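Local coordinates for AOC_like domain-containing protein (Frankia sp. Cc1.17, PDB 7DVI) that acts as an exo-selective intermolecular Diels-Alderase (AbnU), probably using the interior of a small allene oxide cyclase-like beta barrel, at residues E62-E72 with T84-R93; V108-A118 with D129-I137. One frame throughout, in Å; residues are numbered along the deposited sequence.

Contact 1: residues E62-E72 with T84-R93. With EDO (1,2-ethanediol), chain G; EDO (1,2-ethanediol), chain R; EDO (1,2-ethanediol), chain I.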
loop_
_atom_site.group_PDB
_atom_site.type_symbol
_atom_site.label_atom_id
_atom_site.label_comp_id
_atom_site.label_asym_id
_atom_site.label_seq_id
_atom_site.Cartn_x
_atom_site.Cartn_y
_atom_site.Cartn_z
ATOM N N GLU A 62 -10.090 -22.711 17.729
ATOM C CA GLU A 62 -9.482 -22.102 18.945
ATOM C C GLU A 62 -9.237 -20.596 18.700
ATOM O O GLU A 62 -8.839 -20.233 17.570
ATOM C CB GLU A 62 -8.119 -22.733 19.222
ATOM C CG GLU A 62 -8.137 -24.249 19.360
ATOM C CD GLU A 62 -8.370 -24.735 20.776
ATOM O OE1 GLU A 62 -7.926 -25.857 21.089
ATOM O OE2 GLU A 62 -8.991 -23.986 21.560
ATOM N N LEU A 63 -9.395 -19.763 19.722
ATOM C CA LEU A 63 -9.102 -18.305 19.678
ATOM C C LEU A 63 -7.659 -18.025 19.228
ATOM O O LEU A 63 -6.672 -18.656 19.722
ATOM C CB LEU A 63 -9.396 -17.689 21.043
ATOM C CG LEU A 63 -9.328 -16.158 21.121
ATOM C CD1 LEU A 63 -10.424 -15.496 20.288
ATOM C CD2 LEU A 63 -9.424 -15.709 22.558
ATOM N N LEU A 64 -7.526 -17.135 18.247
ATOM C CA LEU A 64 -6.204 -16.668 17.777
ATOM C C LEU A 64 -5.976 -15.262 18.319
ATOM O O LEU A 64 -4.820 -14.947 18.743
ATOM C CB LEU A 64 -6.154 -16.740 16.256
ATOM C CG LEU A 64 -4.815 -16.413 15.609
ATOM C CD1 LEU A 64 -3.724 -17.436 15.963
ATOM C CD2 LEU A 64 -4.994 -16.366 14.098
ATOM N N GLY A 65 -7.025 -14.450 18.349
ATOM C CA GLY A 65 -7.017 -13.120 18.965
ATOM C C GLY A 65 -8.143 -12.253 18.442
ATOM O O GLY A 65 -9.233 -12.786 18.110
ATOM N N ILE A 66 -7.871 -10.952 18.363
ATOM C CA ILE A 66 -8.880 -9.928 17.980
ATOM C C ILE A 66 -8.245 -8.966 16.955
ATOM O O ILE A 66 -7.010 -8.864 16.863
ATOM C CB ILE A 66 -9.453 -9.176 19.198
ATOM C CG1 ILE A 66 -8.429 -8.220 19.805
ATOM C CG2 ILE A 66 -10.055 -10.118 20.247
ATOM C CD1 ILE A 66 -9.025 -7.046 20.554
ATOM N N THR A 67 -9.097 -8.252 16.226
ATOM C CA THR A 67 -8.704 -7.084 15.416
ATOM C C THR A 67 -9.670 -5.938 15.703
ATOM O O THR A 67 -10.896 -6.144 15.905
ATOM C CB THR A 67 -8.567 -7.406 13.924
ATOM O OG1 THR A 67 -8.113 -6.169 13.356
ATOM C CG2 THR A 67 -9.857 -7.855 13.274
ATOM N N ILE A 68 -9.112 -4.753 15.778
ATOM C CA ILE A 68 -9.854 -3.494 15.959
ATOM C C ILE A 68 -9.429 -2.578 14.808
ATOM O O ILE A 68 -8.211 -2.426 14.584
ATOM C CB ILE A 68 -9.632 -2.900 17.354
ATOM C CG1 ILE A 68 -10.267 -3.788 18.436
ATOM C CG2 ILE A 68 -10.184 -1.487 17.394
ATOM C CD1 ILE A 68 -10.195 -3.238 19.829
ATOM N N GLY A 69 -10.398 -2.030 14.076
ATOM C CA GLY A 69 -10.051 -1.296 12.861
ATOM C C GLY A 69 -11.162 -0.409 12.334
ATOM O O GLY A 69 -12.228 -0.251 12.987
ATOM N N ARG A 70 -10.855 0.239 11.228
ATOM C CA ARG A 70 -11.854 1.140 10.588
ATOM C C ARG A 70 -11.628 1.124 9.091
ATOM O O ARG A 70 -10.547 0.614 8.591
ATOM C CB ARG A 70 -11.824 2.501 11.280
ATOM C CG ARG A 70 -10.555 3.328 11.081
ATOM C CD ARG A 70 -10.606 4.286 9.904
ATOM N NE ARG A 70 -11.362 5.473 10.286
ATOM C CZ ARG A 70 -11.592 6.511 9.484
ATOM N NH1 ARG A 70 -11.204 6.471 8.229
ATOM N NH2 ARG A 70 -12.243 7.569 9.928
ATOM N N TYR A 71 -12.575 1.718 8.360
ATOM C CA TYR A 71 -12.482 1.778 6.881
ATOM C C TYR A 71 -13.261 2.995 6.377
ATOM O O TYR A 71 -14.107 3.516 7.093
ATOM C CB TYR A 71 -12.902 0.445 6.278
ATOM C CG TYR A 71 -14.319 0.087 6.595
ATOM C CD1 TYR A 71 -14.658 -0.500 7.810
ATOM C CD2 TYR A 71 -15.350 0.389 5.704
ATOM C CE1 TYR A 71 -15.980 -0.809 8.112
ATOM C CE2 TYR A 71 -16.670 0.054 5.985
ATOM C CZ TYR A 71 -16.989 -0.507 7.208
ATOM O OH TYR A 71 -18.283 -0.823 7.497
ATOM N N GLU A 72 -12.920 3.447 5.183
ATOM C CA GLU A 72 -13.446 4.712 4.630
ATOM C C GLU A 72 -13.564 4.531 3.132
ATOM O O GLU A 72 -12.572 4.081 2.489
ATOM C CB GLU A 72 -12.535 5.881 4.948
ATOM C CG GLU A 72 -13.070 7.196 4.439
ATOM C CD GLU A 72 -12.368 8.419 4.962
ATOM O OE1 GLU A 72 -11.440 8.264 5.812
ATOM O OE2 GLU A 72 -12.793 9.537 4.587
ATOM N N THR A 84 -11.618 1.731 -1.065
ATOM C CA THR A 84 -11.931 1.774 0.369
ATOM C C THR A 84 -10.612 1.547 1.135
ATOM O O THR A 84 -9.916 0.545 0.842
ATOM C CB THR A 84 -13.012 0.717 0.660
ATOM O OG1 THR A 84 -14.131 0.958 -0.200
ATOM C CG2 THR A 84 -13.518 0.773 2.077
ATOM N N TYR A 85 -10.327 2.412 2.102
ATOM C CA TYR A 85 -9.062 2.360 2.877
ATOM C C TYR A 85 -9.343 1.817 4.257
ATOM O O TYR A 85 -10.092 2.463 5.009
ATOM C CB TYR A 85 -8.365 3.710 2.922
ATOM C CG TYR A 85 -6.897 3.568 3.265
ATOM C CD1 TYR A 85 -5.988 3.268 2.270
ATOM C CD2 TYR A 85 -6.454 3.611 4.583
ATOM C CE1 TYR A 85 -4.647 3.106 2.556
ATOM C CE2 TYR A 85 -5.103 3.466 4.885
ATOM C CZ TYR A 85 -4.208 3.199 3.865
ATOM O OH TYR A 85 -2.883 3.000 4.130
ATOM N N TYR A 86 -8.690 0.690 4.565
ATOM C CA TYR A 86 -8.797 -0.048 5.837
ATOM C C TYR A 86 -7.500 0.161 6.652
ATOM O O TYR A 86 -6.373 0.217 6.083
ATOM C CB TYR A 86 -8.958 -1.545 5.576
ATOM C CG TYR A 86 -10.298 -1.954 5.061
ATOM C CD1 TYR A 86 -10.596 -1.843 3.709
ATOM C CD2 TYR A 86 -11.262 -2.494 5.908
ATOM C CE1 TYR A 86 -11.838 -2.205 3.220
ATOM C CE2 TYR A 86 -12.499 -2.907 5.406
ATOM C CZ TYR A 86 -12.796 -2.716 4.074
ATOM O OH TYR A 86 -14.012 -3.084 3.575
ATOM N N SER A 87 -7.674 0.314 7.947
ATOM C CA SER A 87 -6.585 0.362 8.950
ATOM C C SER A 87 -7.013 -0.426 10.180
ATOM O O SER A 87 -8.113 -0.101 10.723
ATOM C CB SER A 87 -6.277 1.770 9.331
ATOM O OG SER A 87 -4.999 1.835 9.907
ATOM N N GLU A 88 -6.154 -1.330 10.645
ATOM C CA GLU A 88 -6.479 -2.111 11.842
ATOM C C GLU A 88 -5.207 -2.552 12.604
ATOM O O GLU A 88 -4.116 -2.637 12.018
ATOM C CB GLU A 88 -7.302 -3.340 11.462
ATOM C CG GLU A 88 -6.581 -4.309 10.611
ATOM C CD GLU A 88 -7.471 -5.325 9.945
ATOM O OE1 GLU A 88 -8.404 -5.845 10.640
ATOM O OE2 GLU A 88 -7.133 -5.684 8.790
ATOM N N ASP A 89 -5.442 -2.975 13.826
ATOM C CA ASP A 89 -4.419 -3.635 14.688
ATOM C C ASP A 89 -4.975 -4.985 15.166
ATOM O O ASP A 89 -6.092 -5.002 15.722
ATOM C CB ASP A 89 -4.049 -2.681 15.796
ATOM C CG ASP A 89 -3.528 -1.372 15.236
ATOM O OD1 ASP A 89 -2.466 -1.405 14.617
ATOM O OD2 ASP A 89 -4.230 -0.347 15.389
ATOM N N LEU A 90 -4.197 -6.045 14.941
ATOM C CA LEU A 90 -4.504 -7.442 15.329
ATOM C C LEU A 90 -3.639 -7.805 16.543
ATOM O O LEU A 90 -2.397 -7.576 16.495
ATOM C CB LEU A 90 -4.241 -8.339 14.129
ATOM C CG LEU A 90 -5.050 -7.970 12.876
ATOM C CD1 LEU A 90 -4.193 -7.196 11.879
ATOM C CD2 LEU A 90 -5.629 -9.205 12.202
ATOM N N PHE A 91 -4.311 -8.168 17.631
ATOM C CA PHE A 91 -3.704 -8.574 18.923
ATOM C C PHE A 91 -3.918 -10.086 19.035
ATOM O O PHE A 91 -5.066 -10.508 19.230
ATOM C CB PHE A 91 -4.378 -7.767 20.023
ATOM C CG PHE A 91 -4.034 -6.305 19.964
ATOM C CD1 PHE A 91 -2.917 -5.804 20.613
ATOM C CD2 PHE A 91 -4.832 -5.430 19.217
ATOM C CE1 PHE A 91 -2.602 -4.455 20.554
ATOM C CE2 PHE A 91 -4.540 -4.079 19.183
ATOM C CZ PHE A 91 -3.409 -3.593 19.819
ATOM N N LEU A 92 -2.919 -10.854 18.657
ATOM C CA LEU A 92 -3.009 -12.328 18.577
ATOM C C LEU A 92 -2.215 -13.007 19.713
ATOM O O LEU A 92 -1.416 -12.332 20.410
ATOM C CB LEU A 92 -2.518 -12.786 17.207
ATOM C CG LEU A 92 -3.084 -12.012 16.016
ATOM C CD1 LEU A 92 -2.584 -12.576 14.734
ATOM C CD2 LEU A 92 -4.601 -12.029 16.019
ATOM N N ARG A 93 -2.493 -14.307 19.923
ATOM C CA ARG A 93 -1.880 -15.126 21.006
ATOM C C ARG A 93 -0.343 -15.065 20.837
ATOM O O ARG A 93 0.339 -14.935 21.837
ATOM C CB ARG A 93 -2.538 -16.522 21.048
ATOM C CG ARG A 93 -2.309 -17.436 19.839
ATOM C CD ARG A 93 -3.142 -18.728 19.840
ATOM N NE ARG A 93 -2.910 -19.578 18.667
ATOM C CZ ARG A 93 -3.849 -20.265 18.021
ATOM N NH1 ARG A 93 -3.533 -20.972 16.950
ATOM N NH2 ARG A 93 -5.101 -20.204 18.408
HETATM C C1 EDO G . -11.990 11.031 8.585
HETATM O O1 EDO G . -12.865 9.916 8.340
HETATM C C2 EDO G . -11.012 11.380 7.487
HETATM O O2 EDO G . -10.256 10.278 6.895
HETATM C C1 EDO R . -16.211 -4.028 6.227
HETATM O O1 EDO R . -15.525 -4.285 5.045
HETATM C C2 EDO R . -15.669 -4.827 7.356
HETATM O O2 EDO R . -16.565 -4.940 8.462
HETATM C C1 EDO I . -2.300 -9.654 22.618
HETATM O O1 EDO I . -1.095 -9.619 21.891
HETATM C C2 EDO I . -2.436 -8.586 23.627
HETATM O O2 EDO I . -1.198 -8.031 23.995
HETATM O O HOH W 1 -9.568 4.575 6.532
#
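Ile66 and Phe91, Ile68 and Asp89, and Arg70 and Ser87 are the central hydrogen-bonded pairs of an antiparallel hairpin formed by parts of strands 63-76 and 82-92, neighbouring staves of the eight-stranded barrel. The face bearing Thr67, Tyr71, Tyr86, Glu88 and Leu90 holds a Thr67-Glu88 bond and a tyrosine pair. Gly69 lies opposite Glu88 with CA atoms 3.8 Å apart, a spacing that suits a residue without a side chain. Glu88 CG, set between its backbone N and carbonyl carbon (chi1 64°) with the chain extended beyond, carries the carboxylate to Thr67, whose small side chain brings OG1 within 2.8 Å of Glu88 OE1 as donor, on the anti side. Tyr71 CB sits over one face of the Tyr86 ring, 3.5 Å from its centroid; the two rings are nearly parallel but barely overlap. At the far end Leu64 offers an apolar methyl, CD1, over the centre of the Arg93 guanidinium. Arg93 NH2 makes a short but bent bond to Leu63 O (2.6 Å), from above the carbonyl plane, while NH1 pairs with Asp58. On the other face Arg70 NH1 bridges to Glu72 OE1 at 3.0 Å. With OE1 held by Thr67 and OE2 by partners beyond the hairpin, the buried Glu88 carboxylate should be fixed in orientation.

Contact 2: residues V108-A118 with D129-I137. With EDO (1,2-ethanediol), chain L.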
loop_
_atom_site.group_PDB
_atom_site.type_symbol
_atom_site.label_atom_id
_atom_site.label_comp_id
_atom_site.label_asym_id
_atom_site.label_seq_id
_atom_site.Cartn_x
_atom_site.Cartn_y
_atom_site.Cartn_z
ATOM N N VAL A 108 -15.292 -6.814 -2.027
ATOM C CA VAL A 108 -15.774 -7.146 -0.667
ATOM C C VAL A 108 -17.172 -7.763 -0.769
ATOM O O VAL A 108 -17.369 -8.911 -0.308
ATOM C CB VAL A 108 -15.774 -5.928 0.262
ATOM C CG1 VAL A 108 -16.396 -6.292 1.605
ATOM C CG2 VAL A 108 -14.366 -5.365 0.463
ATOM N N LYS A 109 -18.120 -7.005 -1.308
ATOM C CA LYS A 109 -19.547 -7.420 -1.386
ATOM C C LYS A 109 -19.697 -8.726 -2.180
ATOM O O LYS A 109 -20.565 -9.519 -1.806
ATOM C CB LYS A 109 -20.368 -6.298 -2.003
ATOM C CG LYS A 109 -20.459 -5.086 -1.103
ATOM C CD LYS A 109 -21.466 -4.066 -1.540
ATOM C CE LYS A 109 -21.136 -3.388 -2.840
ATOM N NZ LYS A 109 -22.279 -2.553 -3.291
ATOM N N ASN A 110 -18.898 -8.933 -3.225
ATOM C CA ASN A 110 -19.002 -10.104 -4.131
ATOM C C ASN A 110 -18.237 -11.329 -3.597
ATOM O O ASN A 110 -18.040 -12.262 -4.406
ATOM C CB ASN A 110 -18.511 -9.741 -5.533
ATOM C CG ASN A 110 -19.416 -8.743 -6.236
ATOM O OD1 ASN A 110 -18.968 -8.001 -7.117
ATOM N ND2 ASN A 110 -20.664 -8.663 -5.805
ATOM N N GLY A 111 -17.769 -11.349 -2.331
ATOM C CA GLY A 111 -17.044 -12.518 -1.786
ATOM C C GLY A 111 -15.711 -12.792 -2.483
ATOM O O GLY A 111 -15.197 -13.938 -2.418
ATOM N N VAL A 112 -15.112 -11.786 -3.106
ATOM C CA VAL A 112 -13.725 -11.885 -3.639
ATOM C C VAL A 112 -12.771 -11.670 -2.462
ATOM O O VAL A 112 -13.075 -10.817 -1.594
ATOM C CB VAL A 112 -13.466 -10.863 -4.757
ATOM C CG1 VAL A 112 -12.031 -10.905 -5.264
ATOM C CG2 VAL A 112 -14.456 -11.052 -5.902
ATOM N N TRP A 113 -11.673 -12.411 -2.471
ATOM C CA TRP A 113 -10.519 -12.175 -1.575
ATOM C C TRP A 113 -10.054 -10.724 -1.699
ATOM O O TRP A 113 -9.721 -10.265 -2.820
ATOM C CB TRP A 113 -9.379 -13.135 -1.893
ATOM C CG TRP A 113 -9.526 -14.487 -1.258
ATOM C CD1 TRP A 113 -9.808 -15.655 -1.902
ATOM C CD2 TRP A 113 -9.298 -14.843 0.122
ATOM N NE1 TRP A 113 -9.819 -16.697 -1.015
ATOM C CE2 TRP A 113 -9.505 -16.239 0.231
ATOM C CE3 TRP A 113 -8.982 -14.125 1.279
ATOM C CZ2 TRP A 113 -9.387 -16.928 1.438
ATOM C CZ3 TRP A 113 -8.846 -14.804 2.475
ATOM C CH2 TRP A 113 -9.073 -16.184 2.554
ATOM N N VAL A 114 -10.004 -10.024 -0.572
ATOM C CA VAL A 114 -9.333 -8.703 -0.517
ATOM C C VAL A 114 -8.196 -8.788 0.497
ATOM O O VAL A 114 -8.140 -9.750 1.281
ATOM C CB VAL A 114 -10.346 -7.601 -0.164
ATOM C CG1 VAL A 114 -11.479 -7.527 -1.199
ATOM C CG2 VAL A 114 -10.908 -7.747 1.243
ATOM N N GLY A 115 -7.341 -7.783 0.501
ATOM C CA GLY A 115 -6.430 -7.535 1.636
ATOM C C GLY A 115 -5.384 -6.501 1.294
ATOM O O GLY A 115 -5.478 -5.842 0.214
ATOM N N TYR A 116 -4.398 -6.360 2.182
ATOM C CA TYR A 116 -3.444 -5.233 2.117
ATOM C C TYR A 116 -2.244 -5.533 3.024
ATOM O O TYR A 116 -2.254 -6.495 3.814
ATOM C CB TYR A 116 -4.155 -3.953 2.563
ATOM C CG TYR A 116 -5.214 -4.189 3.612
ATOM C CD1 TYR A 116 -4.909 -4.426 4.937
ATOM C CD2 TYR A 116 -6.556 -4.196 3.257
ATOM C CE1 TYR A 116 -5.905 -4.686 5.868
ATOM C CE2 TYR A 116 -7.548 -4.471 4.168
ATOM C CZ TYR A 116 -7.236 -4.740 5.484
ATOM O OH TYR A 116 -8.261 -4.981 6.385
ATOM N N PRO A 117 -1.182 -4.726 2.888
ATOM C CA PRO A 117 0.052 -4.956 3.635
ATOM C C PRO A 117 -0.142 -4.954 5.155
ATOM O O PRO A 117 -0.962 -4.246 5.705
ATOM C CB PRO A 117 0.985 -3.821 3.175
ATOM C CG PRO A 117 0.440 -3.461 1.794
ATOM C CD PRO A 117 -1.054 -3.621 1.915
ATOM N N ALA A 118 0.738 -5.730 5.785
ATOM C CA ALA A 118 0.788 -5.935 7.230
ATOM C C ALA A 118 2.261 -5.979 7.671
ATOM O O ALA A 118 3.108 -6.444 6.898
ATOM C CB ALA A 118 0.059 -7.207 7.556
ATOM N N ASP A 129 6.956 -8.934 7.628
ATOM C CA ASP A 129 5.819 -8.182 7.015
ATOM C C ASP A 129 5.203 -9.081 5.941
ATOM O O ASP A 129 5.753 -10.162 5.655
ATOM C CB ASP A 129 6.310 -6.820 6.527
ATOM C CG ASP A 129 7.206 -6.842 5.298
ATOM O OD1 ASP A 129 7.299 -7.878 4.619
ATOM O OD2 ASP A 129 7.785 -5.784 5.007
ATOM N N GLY A 130 4.062 -8.660 5.363
ATOM C CA GLY A 130 3.299 -9.492 4.422
ATOM C C GLY A 130 1.896 -8.912 4.227
ATOM O O GLY A 130 1.786 -7.693 3.973
ATOM N N ARG A 131 0.868 -9.709 4.445
ATOM C CA ARG A 131 -0.507 -9.354 4.065
ATOM C C ARG A 131 -1.472 -9.955 5.048
ATOM O O ARG A 131 -1.175 -11.029 5.625
ATOM C CB ARG A 131 -0.811 -9.874 2.667
ATOM C CG ARG A 131 -0.190 -9.010 1.583
ATOM C CD ARG A 131 -0.570 -9.524 0.215
ATOM N NE ARG A 131 -2.025 -9.540 -0.018
ATOM C CZ ARG A 131 -2.746 -8.514 -0.467
ATOM N NH1 ARG A 131 -2.179 -7.342 -0.674
ATOM N NH2 ARG A 131 -4.037 -8.649 -0.685
ATOM N N ARG A 132 -2.551 -9.216 5.248
ATOM C CA ARG A 132 -3.760 -9.593 6.003
ATOM C C ARG A 132 -4.827 -9.623 4.907
ATOM O O ARG A 132 -4.922 -8.670 4.164
ATOM C CB ARG A 132 -4.088 -8.584 7.100
ATOM C CG ARG A 132 -5.309 -8.935 7.937
ATOM C CD ARG A 132 -6.669 -8.687 7.313
ATOM N NE ARG A 132 -7.641 -8.308 8.311
ATOM C CZ ARG A 132 -8.561 -9.088 8.838
ATOM N NH1 ARG A 132 -8.684 -10.337 8.453
ATOM N NH2 ARG A 132 -9.363 -8.610 9.753
ATOM N N GLU A 133 -5.544 -10.724 4.799
ATOM C CA GLU A 133 -6.515 -10.956 3.712
ATOM C C GLU A 133 -7.792 -11.482 4.336
ATOM O O GLU A 133 -7.735 -12.003 5.469
ATOM C CB GLU A 133 -5.939 -11.927 2.682
ATOM C CG GLU A 133 -4.847 -11.344 1.825
ATOM C CD GLU A 133 -4.028 -12.376 1.067
ATOM O OE1 GLU A 133 -4.331 -13.590 1.165
ATOM O OE2 GLU A 133 -3.055 -11.963 0.426
ATOM N N TRP A 134 -8.904 -11.362 3.610
ATOM C CA TRP A 134 -10.206 -11.890 4.076
ATOM C C TRP A 134 -11.151 -11.926 2.882
ATOM O O TRP A 134 -10.849 -11.283 1.851
ATOM C CB TRP A 134 -10.797 -11.080 5.222
ATOM C CG TRP A 134 -10.785 -9.592 5.018
ATOM C CD1 TRP A 134 -9.737 -8.734 5.220
ATOM C CD2 TRP A 134 -11.893 -8.769 4.632
ATOM N NE1 TRP A 134 -10.100 -7.444 4.955
ATOM C CE2 TRP A 134 -11.428 -7.435 4.610
ATOM C CE3 TRP A 134 -13.219 -9.034 4.322
ATOM C CZ2 TRP A 134 -12.251 -6.370 4.268
ATOM C CZ3 TRP A 134 -14.035 -7.983 3.982
ATOM C CH2 TRP A 134 -13.546 -6.678 3.935
ATOM N N ARG A 135 -12.264 -12.633 3.046
ATOM C CA ARG A 135 -13.384 -12.619 2.072
ATOM C C ARG A 135 -14.691 -12.887 2.807
ATOM O O ARG A 135 -14.718 -13.594 3.847
ATOM C CB ARG A 135 -13.164 -13.583 0.913
ATOM C CG ARG A 135 -13.019 -15.026 1.357
ATOM C CD ARG A 135 -13.272 -15.972 0.216
ATOM N NE ARG A 135 -12.857 -17.312 0.587
ATOM C CZ ARG A 135 -12.756 -18.337 -0.258
ATOM N NH1 ARG A 135 -13.067 -18.188 -1.530
ATOM N NH2 ARG A 135 -12.339 -19.512 0.169
ATOM N N VAL A 136 -15.754 -12.280 2.285
ATOM C CA VAL A 136 -17.130 -12.527 2.770
ATOM C C VAL A 136 -17.569 -13.884 2.217
ATOM O O VAL A 136 -17.360 -14.146 0.989
ATOM C CB VAL A 136 -18.038 -11.371 2.344
ATOM C CG1 VAL A 136 -19.486 -11.640 2.735
ATOM C CG2 VAL A 136 -17.505 -10.067 2.944
ATOM N N ILE A 137 -18.076 -14.752 3.089
ATOM C CA ILE A 137 -18.719 -16.032 2.655
ATOM C C ILE A 137 -20.217 -15.741 2.505
ATOM O O ILE A 137 -20.771 -16.013 1.470
ATOM C CB ILE A 137 -18.396 -17.185 3.632
ATOM C CG1 ILE A 137 -16.885 -17.344 3.831
ATOM C CG2 ILE A 137 -19.026 -18.488 3.159
ATOM C CD1 ILE A 137 -16.111 -17.494 2.530
HETATM C C1 EDO L . -21.356 -4.909 -6.067
HETATM O O1 EDO L . -21.782 -6.257 -5.998
HETATM C C2 EDO L . -21.203 -4.508 -7.466
HETATM O O2 EDO L . -20.827 -5.610 -8.270
HETATM O O HOH W 2 -15.226 -10.583 -0.012
HETATM O O HOH W 3 -16.890 -15.863 -0.910
HETATM O O HOH W 4 -13.377 -15.614 -3.191
HETATM O O HOH W 5 -5.739 -6.903 -2.578
#
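Trp134, with the largest area buried here, lays its indole under Val114: the CG2 methyl stands over the six-membered ring, 3.5 Å from its centroid, a CH-pi contact. Trp134 CG lies between its own backbone N and carbonyl carbon (chi1 47°), a turn that brings the flat ring alongside the hairpin partner. Val108, from the end of helix 105-109, reaches the far rim with CG1 3.7 Å from Trp134 CH2, and compact branched side chains suit both positions around so broad a ring. At the opposite end Trp134 NE1 makes a weak hydrogen bond of 3.4 Å to Tyr116 OH, whose stronger partner is Glu88.

Trp113 projects from the other side of the strand pair. The aliphatic part of Arg135 runs across its face, CD 3.8 Å from the centroid of the five-membered ring, and the guanidinium continues over NE1 with the planes 24° apart. Arginine fits because its methylenes cover the indole while NE goes on to a salt bridge with Glu144.

Tyr116, the third large side chain, pairs with Arg132 through backbone bonds in both directions. The two side chains run side by side, ring and guanidinium planes 80° apart, and Arg132 has its salt-bridge partner in Glu88. Opposite Glu133, Gly115 allows a CA-CA approach of 4.0 Å, and Arg131 NE bridges to Glu133 OE2 at 2.7 Å in the guanidinium plane. Gly111, at positive phi, ends the helix in a Schellman motif; a water accepts from Val136 N and lies within hydrogen-bonding distance of Val108 O and Val112 O. The whole is an antiparallel beta hairpin of the allene oxide cyclase-like barrel, entered from a short helix.

How the contacts relate
From the N terminus, strands 22-37 and 49-57 come first; contact 1 then closes the turn between strands 63-76 and 82-92. Strand 95-104 and helix 105-109 follow before contact 2 closes the second hairpin, 114-121 with 129-135, so the two lie in series and neither encloses nor crosses the other. In the barrel, strand 95-104 stands between the hairpins, yet their centres are only 12 Å apart and they meet across the interior. Glu88 OE2 of contact 1 takes a salt bridge from Arg132 NE and a probable hydrogen bond from Tyr116 OH, both at 2.7 Å, while Tyr86 packs on Tyr116. Strand 143-150 completes the order beyond contact 2.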